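Local coordinates for protein transcriptional regulator (Methanobacterium thermoautotrophicum, PDB 3BPV) that probably binds DNA as a two-chain transcriptional regulator of the MarR family, built around a winged-helix motif, at residues V32-R37 with R62-L67; L25-A30 with S70-R75; L36-E41 with L87-R92. All coordinates share one frame; numbering follows the deposited sequence.

Contact 1 (V32-R37 with R62-L67)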
loop_
_atom_site.group_PDB
_atom_site.type_symbol
_atom_site.label_atom_id
_atom_site.label_comp_id
_atom_site.label_asym_id
_atom_site.label_seq_id
_atom_site.Cartn_x
_atom_site.Cartn_y
_atom_site.Cartn_z
ATOM N N VAL A 32 2.305 -11.321 2.655
ATOM C CA VAL A 32 1.025 -11.851 3.092
ATOM C C VAL A 32 -0.038 -11.602 2.025
ATOM O O VAL A 32 -0.841 -12.485 1.725
ATOM C CB VAL A 32 0.578 -11.206 4.425
ATOM C CG1 VAL A 32 -0.889 -11.529 4.707
ATOM C CG2 VAL A 32 1.444 -11.725 5.557
ATOM N N ALA A 33 -0.047 -10.411 1.444
ATOM C CA ALA A 33 -1.033 -10.089 0.419
ATOM C C ALA A 33 -0.909 -11.053 -0.751
ATOM O O ALA A 33 -1.915 -11.575 -1.232
ATOM C CB ALA A 33 -0.841 -8.653 -0.059
ATOM N N CYS A 34 0.319 -11.290 -1.206
ATOM C CA CYS A 34 0.542 -12.209 -2.318
ATOM C C CYS A 34 0.124 -13.628 -1.938
ATOM O O CYS A 34 -0.531 -14.328 -2.713
ATOM C CB CYS A 34 2.016 -12.217 -2.727
ATOM S SG CYS A 34 2.521 -10.765 -3.670
ATOM N N LEU A 35 0.502 -14.059 -0.743
ATOM C CA LEU A 35 0.170 -15.399 -0.291
ATOM C C LEU A 35 -1.341 -15.615 -0.260
ATOM O O LEU A 35 -1.837 -16.628 -0.756
ATOM C CB LEU A 35 0.760 -15.644 1.099
ATOM C CG LEU A 35 0.661 -17.077 1.623
ATOM C CD1 LEU A 35 1.436 -18.010 0.717
ATOM C CD2 LEU A 35 1.228 -17.137 3.032
ATOM N N LEU A 36 -2.082 -14.668 0.306
ATOM C CA LEU A 36 -3.532 -14.819 0.381
ATOM C C LEU A 36 -4.168 -14.802 -0.997
ATOM O O LEU A 36 -5.141 -15.520 -1.244
ATOM C CB LEU A 36 -4.151 -13.727 1.259
ATOM C CG LEU A 36 -3.753 -13.780 2.740
ATOM C CD1 LEU A 36 -4.416 -12.635 3.492
ATOM C CD2 LEU A 36 -4.167 -15.128 3.333
ATOM N N ARG A 37 -3.627 -13.994 -1.902
ATOM C CA ARG A 37 -4.176 -13.928 -3.252
ATOM C C ARG A 37 -3.948 -15.232 -4.012
ATOM O O ARG A 37 -4.825 -15.683 -4.748
ATOM C CB ARG A 37 -3.553 -12.763 -4.022
ATOM C CG ARG A 37 -4.198 -12.501 -5.372
ATOM C CD ARG A 37 -5.576 -11.879 -5.226
ATOM N NE ARG A 37 -6.212 -11.688 -6.527
ATOM C CZ ARG A 37 -6.647 -12.682 -7.294
ATOM N NH1 ARG A 37 -6.519 -13.939 -6.892
ATOM N NH2 ARG A 37 -7.208 -12.420 -8.465
ATOM N N ARG A 62 10.545 -9.618 -6.243
ATOM C CA ARG A 62 11.286 -9.770 -4.995
ATOM C C ARG A 62 10.386 -10.317 -3.893
ATOM O O ARG A 62 10.818 -11.133 -3.088
ATOM C CB ARG A 62 11.891 -8.433 -4.566
ATOM C CG ARG A 62 12.924 -7.893 -5.547
ATOM C CD ARG A 62 13.761 -6.779 -4.929
ATOM N NE ARG A 62 14.661 -7.307 -3.906
ATOM C CZ ARG A 62 15.876 -7.788 -4.149
ATOM N NH1 ARG A 62 16.363 -7.807 -5.383
ATOM N NH2 ARG A 62 16.602 -8.270 -3.151
ATOM N N THR A 63 9.138 -9.868 -3.852
ATOM C CA THR A 63 8.201 -10.348 -2.844
ATOM C C THR A 63 7.940 -11.849 -3.003
ATOM O O THR A 63 7.947 -12.610 -2.028
ATOM C CB THR A 63 6.870 -9.581 -2.950
ATOM O OG1 THR A 63 7.118 -8.185 -2.749
ATOM C CG2 THR A 63 5.871 -10.069 -1.921
ATOM N N LEU A 64 7.715 -12.277 -4.240
ATOM C CA LEU A 64 7.460 -13.681 -4.510
ATOM C C LEU A 64 8.704 -14.533 -4.259
ATOM O O LEU A 64 8.599 -15.663 -3.788
ATOM C CB LEU A 64 6.971 -13.850 -5.950
ATOM C CG LEU A 64 5.605 -13.222 -6.231
ATOM C CD1 LEU A 64 5.322 -13.305 -7.723
ATOM C CD2 LEU A 64 4.519 -13.939 -5.434
ATOM N N ARG A 65 9.884 -13.993 -4.554
ATOM C CA ARG A 65 11.113 -14.742 -4.323
ATOM C C ARG A 65 11.255 -15.038 -2.831
ATOM O O ARG A 65 11.643 -16.139 -2.441
ATOM C CB ARG A 65 12.322 -13.949 -4.832
ATOM C CG ARG A 65 13.623 -14.736 -4.828
ATOM C CD ARG A 65 14.748 -13.947 -5.485
ATOM N NE ARG A 65 14.439 -13.616 -6.873
ATOM C CZ ARG A 65 15.280 -13.005 -7.702
ATOM N NH1 ARG A 65 16.490 -12.655 -7.286
ATOM N NH2 ARG A 65 14.912 -12.745 -8.949
ATOM N N ARG A 66 10.932 -14.060 -1.992
ATOM C CA ARG A 66 11.016 -14.254 -0.549
ATOM C C ARG A 66 10.036 -15.331 -0.087
ATOM O O ARG A 66 10.368 -16.154 0.770
ATOM C CB ARG A 66 10.743 -12.933 0.176
ATOM C CG ARG A 66 11.809 -11.877 -0.086
ATOM C CD ARG A 66 11.492 -10.564 0.594
ATOM N NE ARG A 66 11.509 -10.671 2.050
ATOM C CZ ARG A 66 11.306 -9.645 2.873
ATOM N NH1 ARG A 66 11.072 -8.437 2.381
ATOM N NH2 ARG A 66 11.342 -9.828 4.184
ATOM N N LEU A 67 8.830 -15.338 -0.647
ATOM C CA LEU A 67 7.845 -16.344 -0.259
ATOM C C LEU A 67 8.319 -17.724 -0.680
ATOM O O LEU A 67 8.126 -18.701 0.042
ATOM C CB LEU A 67 6.485 -16.062 -0.903
ATOM C CG LEU A 67 5.627 -14.976 -0.253
ATOM C CD1 LEU A 67 4.442 -14.670 -1.150
ATOM C CD2 LEU A 67 5.172 -15.440 1.132
#

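Contact 2 (L25-A30 with S70-R75)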
loop_
_atom_site.group_PDB
_atom_site.type_symbol
_atom_site.label_atom_id
_atom_site.label_comp_id
_atom_site.label_asym_id
_atom_site.label_seq_id
_atom_site.Cartn_x
_atom_site.Cartn_y
_atom_site.Cartn_z
ATOM N N LEU A 25 8.505 -15.506 10.894
ATOM C CA LEU A 25 8.295 -16.281 9.672
ATOM C C LEU A 25 8.850 -15.506 8.482
ATOM O O LEU A 25 8.650 -15.885 7.325
ATOM C CB LEU A 25 6.804 -16.543 9.456
ATOM C CG LEU A 25 6.090 -17.353 10.539
ATOM C CD1 LEU A 25 4.610 -17.432 10.211
ATOM C CD2 LEU A 25 6.697 -18.743 10.624
ATOM N N ASN A 26 9.543 -14.413 8.784
ATOM C CA ASN A 26 10.132 -13.546 7.769
ATOM C C ASN A 26 9.067 -13.006 6.831
ATOM O O ASN A 26 9.323 -12.761 5.648
ATOM C CB ASN A 26 11.202 -14.288 6.963
ATOM C CG ASN A 26 12.478 -14.508 7.751
ATOM O OD1 ASN A 26 12.829 -13.703 8.616
ATOM N ND2 ASN A 26 13.185 -15.587 7.448
ATOM N N LEU A 27 7.875 -12.801 7.369
ATOM C CA LEU A 27 6.775 -12.293 6.564
ATOM C C LEU A 27 6.586 -10.795 6.713
ATOM O O LEU A 27 6.860 -10.212 7.763
ATOM C CB LEU A 27 5.468 -13.014 6.930
ATOM C CG LEU A 27 5.297 -14.450 6.427
ATOM C CD1 LEU A 27 4.078 -15.072 7.091
ATOM C CD2 LEU A 27 5.144 -14.451 4.909
ATOM N N THR A 28 6.120 -10.188 5.632
ATOM C CA THR A 28 5.836 -8.770 5.570
ATOM C C THR A 28 4.452 -8.636 4.966
ATOM O O THR A 28 3.918 -9.590 4.388
ATOM C CB THR A 28 6.805 -8.039 4.648
ATOM O OG1 THR A 28 6.777 -8.665 3.358
ATOM C CG2 THR A 28 8.214 -8.068 5.215
ATOM N N ASP A 29 3.882 -7.448 5.080
ATOM C CA ASP A 29 2.562 -7.166 4.544
ATOM C C ASP A 29 2.475 -7.548 3.066
ATOM O O ASP A 29 1.523 -8.197 2.640
ATOM C CB ASP A 29 2.271 -5.675 4.722
ATOM C CG ASP A 29 0.858 -5.305 4.371
ATOM O OD1 ASP A 29 0.404 -5.648 3.260
ATOM O OD2 ASP A 29 0.206 -4.654 5.210
ATOM N N ALA A 30 3.465 -7.144 2.282
ATOM C CA ALA A 30 3.467 -7.441 0.854
ATOM C C ALA A 30 3.437 -8.944 0.582
ATOM O O ALA A 30 2.735 -9.407 -0.322
ATOM C CB ALA A 30 4.685 -6.807 0.191
ATOM N N SER A 70 11.192 -18.989 1.533
ATOM C CA SER A 70 10.671 -19.435 2.820
ATOM C C SER A 70 9.860 -20.725 2.689
ATOM O O SER A 70 9.463 -21.319 3.693
ATOM C CB SER A 70 9.808 -18.340 3.443
ATOM O OG SER A 70 10.585 -17.186 3.723
ATOM N N GLY A 71 9.616 -21.147 1.451
ATOM C CA GLY A 71 8.869 -22.369 1.205
ATOM C C GLY A 71 7.360 -22.262 1.338
ATOM O O GLY A 71 6.682 -23.269 1.553
ATOM N N PHE A 72 6.817 -21.056 1.204
ATOM C CA PHE A 72 5.374 -20.869 1.326
ATOM C C PHE A 72 4.638 -20.963 -0.000
ATOM O O PHE A 72 3.430 -21.176 -0.029
ATOM C CB PHE A 72 5.056 -19.531 1.996
ATOM C CG PHE A 72 5.601 -19.408 3.388
ATOM C CD1 PHE A 72 5.454 -20.449 4.301
ATOM C CD2 PHE A 72 6.256 -18.250 3.791
ATOM C CE1 PHE A 72 5.955 -20.337 5.596
ATOM C CE2 PHE A 72 6.757 -18.128 5.083
ATOM C CZ PHE A 72 6.607 -19.173 5.986
ATOM N N ILE A 73 5.355 -20.778 -1.100
ATOM C CA ILE A 73 4.732 -20.898 -2.411
ATOM C C ILE A 73 5.688 -21.603 -3.349
ATOM O O ILE A 73 6.889 -21.679 -3.089
ATOM C CB ILE A 73 4.365 -19.527 -3.056
ATOM C CG1 ILE A 73 5.635 -18.733 -3.387
ATOM C CG2 ILE A 73 3.435 -18.755 -2.142
ATOM C CD1 ILE A 73 5.384 -17.467 -4.204
ATOM N N GLU A 74 5.142 -22.118 -4.441
ATOM C CA GLU A 74 5.934 -22.798 -5.446
ATOM C C GLU A 74 5.659 -22.108 -6.772
ATOM O O GLU A 74 4.551 -21.627 -7.016
ATOM C CB GLU A 74 5.547 -24.278 -5.524
ATOM C CG GLU A 74 4.091 -24.527 -5.877
ATOM C CD GLU A 74 3.784 -25.998 -6.060
ATOM O OE1 GLU A 74 4.395 -26.624 -6.952
ATOM O OE2 GLU A 74 2.937 -26.529 -5.312
ATOM N N ARG A 75 6.677 -22.063 -7.622
ATOM C CA ARG A 75 6.571 -21.426 -8.925
ATOM C C ARG A 75 7.041 -22.393 -10.005
ATOM O O ARG A 75 8.127 -22.962 -9.907
ATOM C CB ARG A 75 7.432 -20.163 -8.941
ATOM C CG ARG A 75 7.489 -19.441 -10.267
ATOM C CD ARG A 75 8.629 -18.443 -10.259
ATOM N NE ARG A 75 8.710 -17.681 -11.499
ATOM C CZ ARG A 75 9.740 -16.913 -11.834
ATOM N NH1 ARG A 75 10.781 -16.806 -11.019
ATOM N NH2 ARG A 75 9.728 -16.248 -12.980
HETATM O O HOH W 1 8.841 -15.280 3.943
HETATM O O HOH W 2 12.974 -17.348 5.086
#

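Contact 3 (L36-E41 with L87-R92)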
loop_
_atom_site.group_PDB
_atom_site.type_symbol
_atom_site.label_atom_id
_atom_site.label_comp_id
_atom_site.label_asym_id
_atom_site.label_seq_id
_atom_site.Cartn_x
_atom_site.Cartn_y
_atom_site.Cartn_z
ATOM N N LEU A 36 -2.082 -14.668 0.306
ATOM C CA LEU A 36 -3.532 -14.819 0.381
ATOM C C LEU A 36 -4.168 -14.802 -0.997
ATOM O O LEU A 36 -5.141 -15.520 -1.244
ATOM C CB LEU A 36 -4.151 -13.727 1.259
ATOM C CG LEU A 36 -3.753 -13.780 2.740
ATOM C CD1 LEU A 36 -4.416 -12.635 3.492
ATOM C CD2 LEU A 36 -4.167 -15.128 3.333
ATOM N N ARG A 37 -3.627 -13.994 -1.902
ATOM C CA ARG A 37 -4.176 -13.928 -3.252
ATOM C C ARG A 37 -3.948 -15.232 -4.012
ATOM O O ARG A 37 -4.825 -15.683 -4.748
ATOM C CB ARG A 37 -3.553 -12.763 -4.022
ATOM C CG ARG A 37 -4.198 -12.501 -5.372
ATOM C CD ARG A 37 -5.576 -11.879 -5.226
ATOM N NE ARG A 37 -6.212 -11.688 -6.527
ATOM C CZ ARG A 37 -6.647 -12.682 -7.294
ATOM N NH1 ARG A 37 -6.519 -13.939 -6.892
ATOM N NH2 ARG A 37 -7.208 -12.420 -8.465
ATOM N N ILE A 38 -2.777 -15.839 -3.844
ATOM C CA ILE A 38 -2.479 -17.095 -4.523
ATOM C C ILE A 38 -3.317 -18.202 -3.896
ATOM O O ILE A 38 -3.786 -19.115 -4.588
ATOM C CB ILE A 38 -0.986 -17.453 -4.396
ATOM C CG1 ILE A 38 -0.139 -16.362 -5.053
ATOM C CG2 ILE A 38 -0.709 -18.799 -5.061
ATOM C CD1 ILE A 38 1.329 -16.450 -4.717
ATOM N N HIS A 39 -3.496 -18.111 -2.583
ATOM C CA HIS A 39 -4.278 -19.072 -1.815
ATOM C C HIS A 39 -5.709 -19.165 -2.337
ATOM O O HIS A 39 -6.274 -20.260 -2.448
ATOM C CB HIS A 39 -4.277 -18.654 -0.335
ATOM C CG HIS A 39 -5.253 -19.406 0.519
ATOM N ND1 HIS A 39 -5.191 -20.771 0.698
ATOM C CD2 HIS A 39 -6.298 -18.974 1.264
ATOM C CE1 HIS A 39 -6.156 -21.147 1.520
ATOM N NE2 HIS A 39 -6.841 -20.077 1.878
ATOM N N ARG A 40 -6.297 -18.020 -2.666
ATOM C CA ARG A 40 -7.667 -18.010 -3.155
ATOM C C ARG A 40 -7.760 -18.288 -4.651
ATOM O O ARG A 40 -8.854 -18.514 -5.174
ATOM C CB ARG A 40 -8.340 -16.673 -2.824
ATOM C CG ARG A 40 -7.755 -15.464 -3.531
ATOM C CD ARG A 40 -8.559 -14.216 -3.200
ATOM N NE ARG A 40 -9.971 -14.385 -3.534
ATOM C CZ ARG A 40 -10.431 -14.574 -4.766
ATOM N NH1 ARG A 40 -9.590 -14.617 -5.792
ATOM N NH2 ARG A 40 -11.732 -14.731 -4.971
ATOM N N GLU A 41 -6.622 -18.287 -5.341
ATOM C CA GLU A 41 -6.621 -18.549 -6.776
ATOM C C GLU A 41 -5.421 -19.409 -7.179
ATOM O O GLU A 41 -4.495 -18.945 -7.854
ATOM C CB GLU A 41 -6.630 -17.218 -7.540
ATOM C CG GLU A 41 -6.810 -17.338 -9.043
ATOM C CD GLU A 41 -7.146 -16.004 -9.696
ATOM O OE1 GLU A 41 -6.989 -15.884 -10.926
ATOM O OE2 GLU A 41 -7.582 -15.082 -8.977
ATOM N N LEU A 87 1.785 -19.976 -10.069
ATOM C CA LEU A 87 2.007 -19.904 -8.628
ATOM C C LEU A 87 0.991 -20.718 -7.849
ATOM O O LEU A 87 -0.177 -20.783 -8.211
ATOM C CB LEU A 87 1.919 -18.453 -8.148
ATOM C CG LEU A 87 2.762 -17.438 -8.917
ATOM C CD1 LEU A 87 2.422 -16.031 -8.460
ATOM C CD2 LEU A 87 4.235 -17.743 -8.707
ATOM N N GLU A 88 1.451 -21.333 -6.769
ATOM C CA GLU A 88 0.574 -22.100 -5.905
ATOM C C GLU A 88 1.138 -22.078 -4.495
ATOM O O GLU A 88 2.352 -22.013 -4.299
ATOM C CB GLU A 88 0.458 -23.547 -6.388
ATOM C CG GLU A 88 -0.536 -24.369 -5.582
ATOM C CD GLU A 88 -0.657 -25.793 -6.085
ATOM O OE1 GLU A 88 -0.997 -25.975 -7.272
ATOM O OE2 GLU A 88 -0.411 -26.725 -5.292
ATOM N N VAL A 89 0.251 -22.108 -3.511
ATOM C CA VAL A 89 0.688 -22.113 -2.127
ATOM C C VAL A 89 1.048 -23.545 -1.753
ATOM O O VAL A 89 0.346 -24.486 -2.118
ATOM C CB VAL A 89 -0.418 -21.612 -1.188
ATOM C CG1 VAL A 89 0.092 -21.590 0.240
ATOM C CG2 VAL A 89 -0.863 -20.228 -1.614
ATOM N N THR A 90 2.158 -23.704 -1.046
ATOM C CA THR A 90 2.603 -25.023 -0.621
ATOM C C THR A 90 1.786 -25.432 0.596
ATOM O O THR A 90 0.999 -24.644 1.119
ATOM C CB THR A 90 4.071 -25.004 -0.205
ATOM O OG1 THR A 90 4.224 -24.102 0.898
ATOM C CG2 THR A 90 4.959 -24.563 -1.364
ATOM N N ARG A 91 1.974 -26.667 1.048
ATOM C CA ARG A 91 1.258 -27.149 2.222
ATOM C C ARG A 91 1.668 -26.282 3.406
ATOM O O ARG A 91 0.838 -25.902 4.232
ATOM C CB ARG A 91 1.620 -28.607 2.499
ATOM C CG ARG A 91 0.965 -29.172 3.745
ATOM C CD ARG A 91 -0.551 -29.272 3.612
ATOM N NE ARG A 91 -0.960 -30.286 2.640
ATOM C CZ ARG A 91 -1.017 -30.095 1.326
ATOM N NH1 ARG A 91 -0.697 -28.920 0.803
ATOM N NH2 ARG A 91 -1.393 -31.086 0.528
ATOM N N ARG A 92 2.959 -25.972 3.470
ATOM C CA ARG A 92 3.516 -25.144 4.532
ATOM C C ARG A 92 2.830 -23.780 4.525
ATOM O O ARG A 92 2.482 -23.243 5.576
ATOM C CB ARG A 92 5.021 -24.979 4.309
ATOM C CG ARG A 92 5.761 -24.179 5.372
ATOM C CD ARG A 92 5.841 -24.931 6.693
ATOM N NE ARG A 92 6.842 -24.360 7.593
ATOM C CZ ARG A 92 6.768 -23.151 8.141
ATOM N NH1 ARG A 92 5.733 -22.364 7.889
ATOM N NH2 ARG A 92 7.737 -22.724 8.940
HETATM O O HOH W 3 -2.452 -21.813 -4.134
#

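Contact 1 (V32-R37 with R62-L67)
Cys34 meets three residues of 62-67 at once. Its CB lies 3.8 Å from Leu67 CD1 and 4.1 Å from Leu64 CD2, while its SG reaches CG2 of Thr63, also at 3.8 Å. With SG beside the backbone N (chi1 -76°), the sulfur is turned onto Thr63 and also reaches Leu64 CD2, while CB lies against both leucines. Leu67 CD1 also lies 4.0 Å from the backbone N of Leu35, and its CD2 is 4.4 Å from Leu35 CB, a looser touch. No hydrogen bond crosses, and the atoms that meet are carbons and the sulfur, apart from the backbone N of Leu35; all five touching residues are buried.

Thr63 divides its two branches. CG2, anti to the backbone N (chi1 of OG1 -60°), faces the sulfur, whereas OG1 is satisfied on its own helix by the carbonyl O of Thr59. Behind this layer, Phe53 of helix 46-53 packs on Cys34, and Ile97 and Ile100 back Leu35.

The segment axes approach to 10.0 Å and cross at -74°, touching through this small cluster. A steep crossing of helix 29-40 with helix 57-69, the latter following helix 46-53 as the second helix of the helix-turn-helix, is characteristic of the three-helix core of a winged-helix domain.

Contact 2 (L25-A30 with S70-R75)
The turn that leads from helix 57-69 into the first strand of the wing meets the loop before helix 29-40 here, with Phe72 laid against Leu25 and Leu27. Gly71, with positive phi (79°), ends the helix in a Schellman motif, and Phe72 follows it directly. The ring reaches the loop through CE2 and CZ. Leu25 O sits at the ring edge, in plane, 3.7 Å from Phe72 CE2; Leu25 CB approaches Phe72 CZ more loosely, at 4.4 Å. Leu27 comes in obliquely, its CD2 4.0 Å from Phe72 CE2. Leu27 has CG beside its backbone N (chi1 -75°), which carries CD2 to the ring although the bond from CA to CB is not aimed at it. From its own turn the Phe72 ring receives Ser70 O, 4.0 Å above the plane and over the centre of one face. Cut back to an alanine, Phe72 would probably leave a gap beside Leu27 CD2 and take away the ring edge that Leu25 O and CB rest against.

Beside the ring the link is through water. Ser70 OG is 2.6 Å from a water that is also hydrogen-bonded to Asn26 O, and 2.8 Å from a second water that accepts from Asn26 ND2. The same hydroxyl is also hydrogen-bonded to Arg66 O, so it has three polar partners, two of them waters.

Leu35 of helix 29-40 and Ile96, just before helix 97-111, also pack on Phe72, and Ile96 touches Leu27 as well. The backbone of Phe72 pairs with Thr90, beyond the second wing strand, so the ring sits where the helical core, the wing and the link to helix 97-111 converge.

Contact 3 (L36-E41 with L87-R92)
Ile38 supplies most of the helix side of the contact with 87-92, and its two branches spread over Leu87, Glu88 and Val89. Its CB lies 3.9 Å from Val89 CG2. From there Ile38 CG2, anti to the backbone N, drops onto the strand backbone, 3.6 Å from Glu88 CA, and touches Val89 CG2 at 3.7 Å. The other branch, CG1, stands beside the backbone N (chi1 -61°) and extends to Ile38 CD1, which meets Leu87 CD1 at 3.9 Å. The Ile38 and Leu87 side chains cross at about a right angle. Leu87 and Val89, alternate residues of the strand, both point toward the helix and take up Ile38, while the CA-CB bond of Glu88, between them, points away.

Val89 CG2 also presses on the helix backbone, 3.5 Å from His39 N. A water joins the backbones: it donates to Ile38 O and is the acceptor for Val89 N, at 2.8 Å, where no direct hydrogen bond crosses. On another side of the helix, Arg37 grips Glu41 end-on, NH1 and NH2 both donating to OE2 from one face of the carboxylate.

The axes of helix 36-40 and strand 87-89 pass 7.1 Å apart at -94°, so the base of the two-stranded wing packs across the C-terminal end of helix 29-40, as in winged-helix domains. Leu49 of helix 46-53 and Leu64 of helix 57-69 pack on both Ile38 and Leu87, while Ile73 of the neighbouring strand adds to Ile38.

How the contacts relate
All three contacts use helix 29-40 or the loop before it. Contact 2 involves the approach to the helix, contact 1 its middle and contact 3 its C-terminal end. The centres of contact 1 and contact 2 lie about 5 Å apart. Contact 3 is centred about 9 Å from contact 1 and about 10 Å from contact 2. Along the chain, contact 1 is nested within the loop closed by contact 2, whereas contacts 2 and 3 alternate. Their later segments include parts of neighbouring antiparallel strands 73-78 and 84-89, joined by Glu74 N to Glu88 O. Thus one helix packs against both helix 57-69 and the wing, consistent with a compact DNA-binding winged-helix domain.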